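Local coordinates for membrane protein (Acinetobacter baumannii AB307-0294, PDB 5DL5) that forms a beta-barrel channel of the OprD porin family in the outer membrane and probably lets small solutes, including antibiotics, pass through it, at residues 69-75 / 112-118; 242-246 / 302-306; 249-253 / 307-311; 293-297 / 317-321; 356-361 / 372-376. All blocks are in the same frame, centred on the assembly; numbering follows the deposited sequence.

Contact 1: 69-75 / 112-118; sequences IVGFGVG and GSVKARF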
# COMPACT_ATOMS: atom_id res chain seq x y z
N ILE A 69 -16.86 25.36 -19.85
CA ILE A 69 -15.45 25.21 -20.30
C ILE A 69 -14.52 24.74 -19.22
O ILE A 69 -13.55 23.98 -19.44
CB ILE A 69 -14.96 26.53 -20.98
CG1 ILE A 69 -13.58 26.36 -21.67
CG2 ILE A 69 -14.90 27.70 -19.99
CD1 ILE A 69 -13.58 25.63 -23.00
N VAL A 70 -14.78 25.18 -18.00
CA VAL A 70 -14.19 24.63 -16.81
C VAL A 70 -15.29 24.13 -15.89
O VAL A 70 -16.27 24.82 -15.71
CB VAL A 70 -13.27 25.61 -16.04
CG1 VAL A 70 -12.70 24.95 -14.82
CG2 VAL A 70 -12.12 26.04 -16.90
N GLY A 71 -15.14 22.91 -15.38
CA GLY A 71 -16.16 22.29 -14.57
C GLY A 71 -15.66 22.30 -13.11
O GLY A 71 -14.45 22.31 -12.90
N PHE A 72 -16.58 22.32 -12.15
CA PHE A 72 -16.26 22.36 -10.75
C PHE A 72 -17.07 21.33 -9.95
O PHE A 72 -18.21 21.01 -10.28
CB PHE A 72 -16.52 23.79 -10.16
CG PHE A 72 -15.68 24.86 -10.82
CD1 PHE A 72 -14.41 25.14 -10.36
CD2 PHE A 72 -16.16 25.53 -11.89
CE1 PHE A 72 -13.59 26.08 -11.02
CE2 PHE A 72 -15.41 26.49 -12.53
CZ PHE A 72 -14.11 26.76 -12.07
N GLY A 73 -16.45 20.75 -8.93
CA GLY A 73 -17.19 19.85 -8.03
C GLY A 73 -16.47 19.80 -6.72
O GLY A 73 -15.50 20.57 -6.44
N VAL A 74 -16.94 18.86 -5.90
CA VAL A 74 -16.37 18.61 -4.59
C VAL A 74 -16.33 17.12 -4.30
O VAL A 74 -17.03 16.33 -4.93
CB VAL A 74 -17.23 19.27 -3.44
CG1 VAL A 74 -17.46 20.75 -3.69
CG2 VAL A 74 -18.52 18.54 -3.27
N GLY A 75 -15.49 16.76 -3.33
CA GLY A 75 -15.39 15.39 -2.82
C GLY A 75 -15.37 15.33 -1.29
O GLY A 75 -15.07 16.30 -0.65
N GLY A 112 -12.60 16.93 3.09
CA GLY A 112 -13.22 17.25 1.77
C GLY A 112 -12.15 17.75 0.84
O GLY A 112 -10.92 18.02 1.22
N SER A 113 -12.60 17.86 -0.42
CA SER A 113 -11.84 18.46 -1.46
C SER A 113 -12.73 19.21 -2.42
O SER A 113 -14.02 19.04 -2.43
CB SER A 113 -11.01 17.40 -2.20
OG SER A 113 -11.81 16.37 -2.76
N VAL A 114 -12.08 20.11 -3.14
CA VAL A 114 -12.70 20.76 -4.27
C VAL A 114 -11.94 20.38 -5.53
O VAL A 114 -10.76 20.08 -5.43
CB VAL A 114 -12.81 22.31 -4.09
CG1 VAL A 114 -13.78 22.58 -2.96
CG2 VAL A 114 -11.45 22.99 -3.88
N LYS A 115 -12.61 20.39 -6.69
CA LYS A 115 -11.99 19.93 -7.91
C LYS A 115 -12.46 20.72 -9.06
O LYS A 115 -13.52 21.34 -8.99
CB LYS A 115 -12.30 18.44 -8.15
CG LYS A 115 -13.70 18.02 -8.14
CD LYS A 115 -13.88 16.50 -8.14
CE LYS A 115 -15.35 16.22 -8.35
NZ LYS A 115 -15.67 14.79 -8.13
N ALA A 116 -11.60 20.86 -10.05
CA ALA A 116 -11.84 21.61 -11.23
C ALA A 116 -11.34 20.83 -12.41
O ALA A 116 -10.39 20.05 -12.26
CB ALA A 116 -11.16 22.98 -11.12
N ARG A 117 -12.04 20.94 -13.53
CA ARG A 117 -11.71 20.15 -14.70
C ARG A 117 -11.78 20.98 -15.96
O ARG A 117 -12.76 21.68 -16.16
CB ARG A 117 -12.59 18.89 -14.82
CG ARG A 117 -12.11 17.93 -15.93
CD ARG A 117 -12.93 16.66 -16.00
NE ARG A 117 -14.35 16.97 -16.22
CZ ARG A 117 -15.33 16.10 -16.01
NH1 ARG A 117 -15.06 14.86 -15.64
NH2 ARG A 117 -16.57 16.44 -16.17
N PHE A 118 -10.76 20.89 -16.81
CA PHE A 118 -10.72 21.56 -18.12
C PHE A 118 -10.23 20.54 -19.10
O PHE A 118 -9.20 19.91 -18.84
CB PHE A 118 -9.66 22.64 -18.05
CG PHE A 118 -9.35 23.23 -19.40
CD1 PHE A 118 -10.33 23.94 -20.12
CD2 PHE A 118 -8.12 23.06 -19.97
CE1 PHE A 118 -10.06 24.47 -21.40
CE2 PHE A 118 -7.85 23.60 -21.20
CZ PHE A 118 -8.83 24.29 -21.92
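Gly112 opens a contact with Gly75 in which two antiparallel neighbours of the OprD-type barrel wall, strands 70-83 and 106-118, run edge to edge with their directions 159° apart. The CA of Gly112 lies against Gly75 O, and Ser113 then forms a hydrogen-bonded pair with Gly75, its N and O both bonded to that glycine. Ser113 OG sits over the Gly75 backbone, 3.7 Å from Gly75 CA, while its hydrogen bond goes to Arg124 on the next strand. Val114 turns to the surface, where Val114 CG1 meets Val74 CG1 at 4.2 Å; small branched side chains suit this probably lipid-facing side of a barrel.

Lys115 points to the buried face and pairs with Gly73, Lys115 N reaching Gly73 O at 2.9 Å. Its chi1 of 54° sets CG between the backbone N and the carbonyl carbon, and from there the extended chain runs over Gly73 toward Val74 O, with Lys115 CG 3.6 Å from Gly73 C. Because Gly73 has no side chain, the lysine can lie this close, and its NZ ends in a salt bridge to Glu62. Ala116, back on the surface side, offers a single methyl, Ala116 CB lying 3.9 Å from CE1 of the Phe72 ring. Arg117 makes two backbone bonds with Gly71, that from Gly71 N to Arg117 O measuring 2.8 Å, and its guanidinium reaches Gln18. Phe118 closes the segment: Ile69 O comes to the edge of its ring, in the ring plane, 3.3 Å from Phe118 CD1.

Contact 2: 242-246 / 302-306; sequences YHTKF and VGYDY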
# COMPACT_ATOMS: atom_id res chain seq x y z
N TYR A 242 12.50 0.65 -7.16
CA TYR A 242 12.65 1.99 -6.58
C TYR A 242 14.13 2.34 -6.35
O TYR A 242 14.98 1.50 -5.92
CB TYR A 242 11.99 2.13 -5.23
CG TYR A 242 10.51 1.92 -5.17
CD1 TYR A 242 9.99 0.66 -4.92
CD2 TYR A 242 9.64 3.03 -5.22
CE1 TYR A 242 8.61 0.49 -4.76
CE2 TYR A 242 8.27 2.88 -5.17
CZ TYR A 242 7.75 1.58 -4.91
OH TYR A 242 6.44 1.46 -4.79
N HIS A 243 14.39 3.60 -6.57
CA HIS A 243 15.60 4.25 -6.09
C HIS A 243 15.26 5.32 -5.02
O HIS A 243 14.52 6.27 -5.32
CB HIS A 243 16.32 4.84 -7.28
CG HIS A 243 17.47 5.70 -6.91
ND1 HIS A 243 18.69 5.18 -6.54
CD2 HIS A 243 17.57 7.04 -6.73
CE1 HIS A 243 19.53 6.16 -6.26
NE2 HIS A 243 18.87 7.30 -6.35
N THR A 244 15.85 5.21 -3.83
CA THR A 244 15.56 6.15 -2.75
C THR A 244 16.81 6.72 -2.16
O THR A 244 17.74 6.02 -1.77
CB THR A 244 14.78 5.45 -1.61
OG1 THR A 244 13.65 4.82 -2.14
CG2 THR A 244 14.33 6.50 -0.46
N LYS A 245 16.86 8.02 -2.06
CA LYS A 245 17.89 8.71 -1.34
C LYS A 245 17.25 9.35 -0.13
O LYS A 245 16.35 10.23 -0.23
CB LYS A 245 18.57 9.79 -2.20
CG LYS A 245 19.81 10.31 -1.49
CD LYS A 245 20.61 11.27 -2.35
CE LYS A 245 19.76 12.53 -2.59
NZ LYS A 245 20.56 13.79 -2.66
N PHE A 246 17.70 8.88 1.01
CA PHE A 246 17.24 9.37 2.28
C PHE A 246 18.11 10.50 2.69
O PHE A 246 19.37 10.41 2.64
CB PHE A 246 17.32 8.26 3.39
CG PHE A 246 16.35 7.17 3.19
CD1 PHE A 246 15.05 7.27 3.68
CD2 PHE A 246 16.71 6.05 2.53
CE1 PHE A 246 14.14 6.22 3.49
CE2 PHE A 246 15.82 4.98 2.34
CZ PHE A 246 14.51 5.08 2.83
N VAL A 302 21.34 1.03 2.80
CA VAL A 302 20.18 0.94 3.62
C VAL A 302 19.28 0.05 2.90
O VAL A 302 19.31 -0.02 1.66
CB VAL A 302 19.58 2.40 3.95
CG1 VAL A 302 19.04 3.09 2.70
CG2 VAL A 302 18.48 2.37 4.98
N GLY A 303 18.38 -0.60 3.66
CA GLY A 303 17.21 -1.23 3.06
C GLY A 303 16.13 -0.26 2.56
O GLY A 303 16.31 0.94 2.59
N TYR A 304 15.06 -0.82 2.02
CA TYR A 304 13.91 -0.08 1.51
C TYR A 304 13.01 0.30 2.72
O TYR A 304 11.96 -0.31 2.97
CB TYR A 304 13.22 -0.78 0.36
CG TYR A 304 12.13 0.05 -0.26
CD1 TYR A 304 12.43 1.30 -0.77
CD2 TYR A 304 10.78 -0.33 -0.26
CE1 TYR A 304 11.45 2.12 -1.27
CE2 TYR A 304 9.79 0.46 -0.86
CZ TYR A 304 10.10 1.73 -1.28
OH TYR A 304 9.19 2.67 -1.77
N ASP A 305 13.47 1.30 3.50
CA ASP A 305 12.89 1.63 4.87
C ASP A 305 11.70 2.62 4.59
O ASP A 305 11.77 3.78 4.95
CB ASP A 305 13.95 2.25 5.76
CG ASP A 305 14.97 1.27 6.34
OD1 ASP A 305 15.19 0.17 5.79
OD2 ASP A 305 15.74 1.70 7.22
N TYR A 306 10.72 2.16 3.79
CA TYR A 306 9.56 2.94 3.40
C TYR A 306 8.61 3.15 4.61
O TYR A 306 8.57 2.38 5.60
CB TYR A 306 8.86 2.37 2.16
CG TYR A 306 7.91 1.20 2.46
CD1 TYR A 306 8.40 -0.09 2.67
CD2 TYR A 306 6.56 1.40 2.63
CE1 TYR A 306 7.55 -1.15 2.99
CE2 TYR A 306 5.75 0.37 2.97
CZ TYR A 306 6.25 -0.90 3.17
OH TYR A 306 5.45 -1.94 3.56
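Tyr242 presents one face of its ring to Tyr304, which reaches it from a loop lying against the barrel strand 233-246. The two rings form an offset stack, with centroids 4.8 Å apart and planes 19° from parallel. The displacement puts the phenol oxygen over the other ring: Tyr304 OH lies 3.4 Å above the plane of the Tyr242 ring, over its centre. A chi1 of -174° swings the Tyr304 ring away from its own backbone N and out to the strand. Both hydroxyls have partners beyond the stack, Tyr304 OH at Ser315 O and Tyr242 OH at Pro133 O and Tyr317 N, and these bonds probably limit how the rings can slide.

Two residues on, Thr244 comes up to the same tyrosine at its edge. Thr244 OG1 lies in the ring plane, 3.6 Å from Tyr304 CE1, while its methyl CG2 covers a face of the Phe246 ring. Threonine thus serves both aromatics, one with each branch.

Phe246 ends the row and packs on the loop's backbone as much as on its side chains. Its CE2 touches Val302 CG1 at 3.8 Å, and its CZ lies 3.7 Å from Asp305 O. This carbonyl is brought round by two consecutive inverse gamma turns, centred on Tyr304 and Asp305, which coil the loop tightly enough for backbone to meet ring. Asp305 itself is held by Ser254 and Tyr253 N. Wall residues gripping a loop in this way recall porins, where loops folded into the barrel narrow the channel; this loop may do likewise.

Contact 3: 249-253 / 307-311; sequences NAHTY and GQNAD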
# COMPACT_ATOMS: atom_id res chain seq x y z
N ASN A 249 18.90 13.89 7.73
CA ASN A 249 17.96 13.95 8.86
C ASN A 249 16.73 13.08 8.76
O ASN A 249 15.83 13.21 9.55
CB ASN A 249 17.46 15.40 9.04
CG ASN A 249 18.61 16.37 9.14
OD1 ASN A 249 18.53 17.50 8.66
ND2 ASN A 249 19.72 15.92 9.69
N ALA A 250 16.67 12.20 7.79
CA ALA A 250 15.57 11.28 7.74
C ALA A 250 15.63 10.17 8.77
O ALA A 250 16.66 9.89 9.31
CB ALA A 250 15.47 10.68 6.36
N HIS A 251 14.49 9.50 8.93
CA HIS A 251 14.33 8.40 9.80
C HIS A 251 14.49 7.11 9.04
O HIS A 251 13.76 6.84 8.07
CB HIS A 251 12.95 8.47 10.46
CG HIS A 251 12.85 9.51 11.50
ND1 HIS A 251 12.33 10.78 11.27
CD2 HIS A 251 13.18 9.48 12.80
CE1 HIS A 251 12.37 11.48 12.38
NE2 HIS A 251 12.83 10.69 13.33
N THR A 252 15.45 6.30 9.47
CA THR A 252 15.65 4.94 8.87
C THR A 252 15.98 4.00 10.04
O THR A 252 16.20 4.50 11.17
CB THR A 252 16.87 4.92 7.90
OG1 THR A 252 18.05 5.42 8.54
CG2 THR A 252 16.63 5.67 6.68
N TYR A 253 16.09 2.68 9.77
CA TYR A 253 16.39 1.69 10.83
C TYR A 253 17.44 0.67 10.32
O TYR A 253 18.18 0.20 11.13
CB TYR A 253 15.19 1.01 11.36
CG TYR A 253 14.36 0.36 10.27
CD1 TYR A 253 13.41 1.09 9.61
CD2 TYR A 253 14.55 -1.05 9.87
CE1 TYR A 253 12.60 0.52 8.62
CE2 TYR A 253 13.77 -1.63 8.83
CZ TYR A 253 12.76 -0.82 8.25
OH TYR A 253 11.94 -1.22 7.19
N GLY A 307 7.81 4.18 4.53
CA GLY A 307 6.79 4.35 5.57
C GLY A 307 7.27 5.00 6.82
O GLY A 307 6.48 5.15 7.71
N GLN A 308 8.49 5.49 6.91
CA GLN A 308 9.03 6.01 8.14
C GLN A 308 9.12 7.56 8.11
O GLN A 308 9.65 8.12 9.04
CB GLN A 308 10.43 5.52 8.37
CG GLN A 308 10.70 4.02 8.28
CD GLN A 308 9.82 3.23 9.19
OE1 GLN A 308 9.01 2.41 8.77
NE2 GLN A 308 9.90 3.51 10.38
N ASN A 309 8.73 8.20 7.01
CA ASN A 309 8.92 9.69 6.87
C ASN A 309 7.74 10.24 6.09
O ASN A 309 7.94 10.91 5.03
CB ASN A 309 10.23 9.91 6.02
CG ASN A 309 11.51 9.40 6.69
OD1 ASN A 309 12.01 10.07 7.52
ND2 ASN A 309 12.01 8.22 6.33
N ALA A 310 6.51 9.88 6.49
CA ALA A 310 5.31 10.41 5.93
C ALA A 310 5.23 10.22 4.42
O ALA A 310 4.81 11.08 3.69
CB ALA A 310 5.13 11.84 6.36
N ASP A 311 5.68 9.05 3.99
CA ASP A 311 5.93 8.74 2.61
C ASP A 311 5.02 7.65 2.05
O ASP A 311 5.35 7.10 1.01
CB ASP A 311 7.46 8.39 2.36
CG ASP A 311 7.93 7.25 3.20
OD1 ASP A 311 7.62 7.19 4.45
OD2 ASP A 311 8.62 6.33 2.67
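Asn309 grips the backbone of His251 with both ends of its carboxamide, joining two long loops of this OprD-family barrel, one following strand 233-246 and the other strand 289-300. His251 N gives a nearly straight bond to Asn309 OD1 at 2.9 Å, arriving in the carbonyl plane on a lone pair. In return Asn309 ND2 donates to His251 O at 2.8 Å, again on a lone pair, though the acceptor is tilted 18° from the amide plane. One asparagine therefore satisfies the N-H and the C=O of a single residue, doing with a side chain what a neighbouring strand would do with its backbone. Asparagine fits because its short amide carries a donor and an acceptor side by side.

The loop that presents it is braced by Asp311. Gly307 N bonds to Asp311 OD2 on the syn side at 3.0 Å, and Asn309 N meets Asp311 OD1 at 3.0 Å from above the carboxylate plane. Arg218 forms a salt bridge to the same aspartate, probably favouring its charged form. Gly307 takes a positive phi of 83°, a conformation that glycine adopts readily, where the chain turns toward Gln308.

Around the amide the packing is thin but close. Ala250 CB lies 3.7 Å from Asn309 OD1, and the His251 ring turns its edge to that oxygen. His251 O also rests on the Gln308 side chain, 3.6 Å from Gln308 CB. Beyond it, a chi1 of 54° tucks the Tyr253 ring over its own backbone, and its CE1 edge then meets Gln308 CG in the ring plane at 4.0 Å.

Contact 4: 293-297 / 317-321; sequences LAYQQ and YLPNS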
# COMPACT_ATOMS: atom_id res chain seq x y z
N LEU A 293 6.80 -16.83 -10.33
CA LEU A 293 8.13 -16.86 -9.73
C LEU A 293 8.60 -15.40 -9.69
O LEU A 293 8.39 -14.66 -10.68
CB LEU A 293 9.20 -17.71 -10.49
CG LEU A 293 8.92 -19.19 -10.64
CD1 LEU A 293 9.90 -19.89 -11.59
CD2 LEU A 293 8.76 -19.89 -9.26
N ALA A 294 9.20 -14.98 -8.58
CA ALA A 294 9.70 -13.60 -8.54
C ALA A 294 10.99 -13.57 -7.77
O ALA A 294 11.17 -14.34 -6.82
CB ALA A 294 8.70 -12.69 -7.91
N TYR A 295 11.86 -12.63 -8.16
CA TYR A 295 13.12 -12.35 -7.48
C TYR A 295 13.21 -10.87 -7.23
O TYR A 295 12.79 -10.10 -8.08
CB TYR A 295 14.30 -12.80 -8.41
CG TYR A 295 15.63 -12.45 -7.89
CD1 TYR A 295 16.27 -13.25 -6.91
CD2 TYR A 295 16.28 -11.29 -8.31
CE1 TYR A 295 17.51 -12.87 -6.37
CE2 TYR A 295 17.51 -10.89 -7.80
CZ TYR A 295 18.15 -11.73 -6.84
OH TYR A 295 19.38 -11.34 -6.31
N GLN A 296 13.76 -10.49 -6.05
CA GLN A 296 13.77 -9.15 -5.59
C GLN A 296 15.10 -8.92 -4.92
O GLN A 296 15.61 -9.78 -4.21
CB GLN A 296 12.61 -8.97 -4.59
CG GLN A 296 12.37 -7.61 -4.07
CD GLN A 296 11.00 -7.52 -3.34
OE1 GLN A 296 9.97 -7.63 -3.99
NE2 GLN A 296 11.01 -7.36 -2.06
N GLN A 297 15.72 -7.76 -5.12
CA GLN A 297 17.03 -7.55 -4.45
C GLN A 297 17.20 -6.08 -4.09
O GLN A 297 16.77 -5.17 -4.82
CB GLN A 297 18.09 -7.96 -5.47
CG GLN A 297 19.48 -7.45 -5.19
CD GLN A 297 20.56 -8.10 -6.08
OE1 GLN A 297 20.32 -9.03 -6.88
NE2 GLN A 297 21.82 -7.75 -5.74
N TYR A 317 5.28 -1.25 -4.23
CA TYR A 317 4.65 -1.90 -5.41
C TYR A 317 5.65 -2.98 -5.97
O TYR A 317 6.28 -2.81 -6.98
CB TYR A 317 4.27 -0.86 -6.44
CG TYR A 317 2.88 -0.09 -6.18
CD1 TYR A 317 2.57 0.43 -4.95
CD2 TYR A 317 2.05 0.19 -7.19
CE1 TYR A 317 1.40 1.09 -4.71
CE2 TYR A 317 0.87 0.92 -7.00
CZ TYR A 317 0.55 1.34 -5.73
OH TYR A 317 -0.59 2.05 -5.51
N LEU A 318 5.94 -3.99 -5.17
CA LEU A 318 6.91 -5.06 -5.48
C LEU A 318 6.24 -6.42 -5.11
O LEU A 318 5.33 -6.43 -4.28
CB LEU A 318 8.13 -4.87 -4.60
CG LEU A 318 8.95 -3.61 -4.90
CD1 LEU A 318 10.01 -3.40 -3.85
CD2 LEU A 318 9.62 -3.66 -6.22
N PRO A 319 6.67 -7.50 -5.70
CA PRO A 319 5.91 -8.81 -5.57
C PRO A 319 6.20 -9.56 -4.27
O PRO A 319 5.41 -10.31 -3.78
CB PRO A 319 6.47 -9.61 -6.79
CG PRO A 319 7.87 -9.12 -7.04
CD PRO A 319 7.72 -7.60 -6.77
N ASN A 320 7.37 -9.39 -3.68
CA ASN A 320 7.75 -10.23 -2.50
C ASN A 320 7.44 -9.43 -1.26
O ASN A 320 8.34 -8.92 -0.54
CB ASN A 320 9.17 -10.68 -2.49
CG ASN A 320 9.51 -11.61 -3.66
OD1 ASN A 320 8.66 -11.98 -4.47
ND2 ASN A 320 10.79 -11.95 -3.77
N SER A 321 6.15 -9.43 -0.97
CA SER A 321 5.57 -8.50 -0.02
C SER A 321 4.27 -9.09 0.51
O SER A 321 3.28 -9.11 -0.22
CB SER A 321 5.19 -7.15 -0.69
OG SER A 321 4.83 -6.22 0.37
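A loop that follows strand 289-300 folds back over the inner side of the barrel wall, and here its residues Leu318, Pro319 and Asn320 meet Ala294 and Gln296 of that same strand. Gln296 is the main bridge. Its chi1 of -175° sends CG away from the backbone N, and the extended chain carries the amide out to the loop, where it slides past Asn320 in the opposite direction with the two amide planes 30° apart. Asn320 N donates to Gln296 OE1 at 3.2 Å, the donor lying 34° off the carbonyl plane. On the amide's other end a weak bond runs from Gln296 NE2 to Asn320 O at 3.4 Å, and the same nitrogen has a better partner in Phe326 O.

Apolar atoms gather round the acceptor: Leu318 CB lies 3.4 Å from Gln296 OE1, and Pro319 CD 3.6 Å. Alanine suits position 294, two residues before Gln296, since its short methyl lets the loop come close; Ala294 CB touches Pro319 CG at 3.8 Å and Asn320 OD1 at 3.5 Å. An inverse gamma turn centred on Asn320 bends the chain here. The Asn320 carboxamide itself goes to the adjacent strand, with OD1 on Gln335 and ND2 on Ser333. The loop is thus held by hydrogen bonds of side-chain amides spread over two strands; being directional, they probably do more than the few apolar contacts to set its position.

Contact 5: 356-361 / 372-376; sequences AFVYGW and AQERE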
# COMPACT_ATOMS: atom_id res chain seq x y z
N ALA A 356 1.81 -19.09 -1.18
CA ALA A 356 3.08 -18.63 -1.59
C ALA A 356 4.14 -18.93 -0.54
O ALA A 356 3.85 -19.08 0.67
CB ALA A 356 3.02 -17.10 -1.83
N PHE A 357 5.37 -19.05 -1.02
CA PHE A 357 6.55 -19.23 -0.20
C PHE A 357 7.62 -18.22 -0.67
O PHE A 357 7.80 -18.13 -1.85
CB PHE A 357 7.08 -20.61 -0.31
CG PHE A 357 8.35 -20.80 0.43
CD1 PHE A 357 8.34 -20.89 1.81
CD2 PHE A 357 9.58 -20.88 -0.24
CE1 PHE A 357 9.52 -21.03 2.54
CE2 PHE A 357 10.77 -21.06 0.48
CZ PHE A 357 10.72 -21.12 1.88
N VAL A 358 8.17 -17.42 0.25
CA VAL A 358 9.18 -16.43 -0.04
C VAL A 358 10.36 -16.63 0.93
O VAL A 358 10.15 -16.88 2.15
CB VAL A 358 8.67 -14.96 0.14
CG1 VAL A 358 9.76 -14.02 -0.40
CG2 VAL A 358 7.33 -14.80 -0.58
N TYR A 359 11.57 -16.64 0.36
CA TYR A 359 12.80 -16.91 1.14
C TYR A 359 13.71 -15.74 0.86
O TYR A 359 14.00 -15.45 -0.35
CB TYR A 359 13.42 -18.26 0.69
CG TYR A 359 14.66 -18.59 1.42
CD1 TYR A 359 14.64 -18.96 2.80
CD2 TYR A 359 15.88 -18.51 0.78
CE1 TYR A 359 15.83 -19.20 3.49
CE2 TYR A 359 17.05 -18.73 1.43
CZ TYR A 359 17.07 -19.06 2.78
OH TYR A 359 18.31 -19.30 3.31
N GLY A 360 14.27 -15.18 1.92
CA GLY A 360 15.10 -13.98 1.85
C GLY A 360 16.41 -14.24 2.51
O GLY A 360 16.44 -14.94 3.52
N TRP A 361 17.51 -13.65 1.99
CA TRP A 361 18.81 -13.90 2.56
C TRP A 361 19.77 -12.77 2.31
O TRP A 361 19.42 -11.84 1.59
CB TRP A 361 19.37 -15.24 1.98
CG TRP A 361 19.77 -15.23 0.56
CD1 TRP A 361 21.05 -14.99 0.07
CD2 TRP A 361 18.92 -15.41 -0.60
NE1 TRP A 361 21.03 -15.01 -1.30
CE2 TRP A 361 19.73 -15.26 -1.73
CE3 TRP A 361 17.54 -15.63 -0.79
CZ2 TRP A 361 19.23 -15.44 -3.02
CZ3 TRP A 361 17.05 -15.76 -2.16
CH2 TRP A 361 17.88 -15.63 -3.20
N ALA A 372 21.94 -12.63 7.52
CA ALA A 372 20.62 -13.00 8.12
C ALA A 372 19.63 -13.36 6.98
O ALA A 372 19.85 -13.09 5.76
CB ALA A 372 20.04 -11.86 9.03
N GLN A 373 18.59 -14.07 7.40
CA GLN A 373 17.61 -14.67 6.49
C GLN A 373 16.24 -14.63 7.10
O GLN A 373 16.10 -14.58 8.30
CB GLN A 373 17.95 -16.20 6.31
CG GLN A 373 19.32 -16.40 5.75
CD GLN A 373 19.86 -17.75 6.00
OE1 GLN A 373 20.08 -18.48 5.08
NE2 GLN A 373 20.09 -18.09 7.27
N GLU A 374 15.24 -14.79 6.25
CA GLU A 374 13.88 -14.89 6.68
C GLU A 374 13.09 -15.70 5.66
O GLU A 374 13.50 -15.81 4.48
CB GLU A 374 13.25 -13.49 6.77
CG GLU A 374 13.19 -12.73 5.46
CD GLU A 374 12.60 -11.28 5.61
OE1 GLU A 374 12.93 -10.37 4.82
OE2 GLU A 374 11.75 -11.03 6.52
N ARG A 375 12.02 -16.31 6.13
CA ARG A 375 11.08 -16.89 5.23
C ARG A 375 9.64 -16.80 5.71
O ARG A 375 9.38 -16.84 6.90
CB ARG A 375 11.41 -18.41 5.07
CG ARG A 375 11.07 -19.23 6.25
CD ARG A 375 11.49 -20.68 5.99
NE ARG A 375 11.07 -21.44 7.12
CZ ARG A 375 11.82 -21.74 8.17
NH1 ARG A 375 13.11 -21.38 8.21
NH2 ARG A 375 11.25 -22.39 9.18
N GLU A 376 8.77 -16.87 4.71
CA GLU A 376 7.38 -16.73 4.92
C GLU A 376 6.58 -17.67 4.05
O GLU A 376 6.77 -17.71 2.83
CB GLU A 376 6.93 -15.26 4.61
CG GLU A 376 5.54 -14.98 5.15
CD GLU A 376 5.10 -13.51 5.03
OE1 GLU A 376 3.85 -13.29 5.09
OE2 GLU A 376 5.94 -12.55 4.88
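With its CG anti to the backbone N (chi1 180°), the Tyr359 ring swings from its strand toward its antiparallel neighbour, and Gln373, its CG anti to the carbonyl carbon (chi1 -59°), turns to receive it. The two cross obliquely, and Tyr359 OH donates to Gln373 OE1 at 2.6 Å, from 44° above the carbonyl plane and so not along a lone pair. Beneath them strands 351-365 and 371-384 form a beta hairpin of the barrel wall. Its hydrogen-bonded pairs are Val358 with Glu376 and Gly360 with Glu374, the shortest bond being Gly360 N to Glu374 O at 2.7 Å.

On the same side as Tyr359, the aliphatic part of Arg375 runs past the edges of two aromatic rings. Arg375 CB lies 4.0 Å from Tyr359 CD1, and Arg375 CD 4.0 Å from Phe357 CE1. A long side chain suits this place, since its methylenes border the ring edges while its charged end leads away.

The other face is buried and acidic, with Glu374 and Glu376 beside Val358 and Gly360. Glu374 bonds to Tyr402 and Ser324, and Glu376 to Ser400, Met323 N and Ser324 N. These donors probably offset much of the cost of burial, although Glu374 OE1 lies close to Glu331 OE2, which may raise the proton affinity of either of that pair. One side thus combines aromatic edges, methylenes and a phenol-to-amide hydrogen bond, the other a buried acidic patch.

Contacts 1 and 5 are backbone-laddered seams of the barrel wall, about 47 Å apart between centres. Contact 1 sets valine and phenylalanine side chains opposite a face of glycines, Ser113, Lys115 and Arg117; contact 5 mixes aromatics with Arg375 on one face and buries two glutamates on the other. Contacts 2, 3 and 4 hold segments of the long loop between strands 289-300 and 332-341, contact 3 against another loop, contacts 2 and 4 against wall strands. Aromatic stacking serves the fully buried contact 2, hydrogen bonds of side-chain amides the partly buried contacts 3 and 4. Asp305 joins contact 2 to contact 3 through Tyr253 N, and Asn320 packing on Val358 joins contacts 4 and 5.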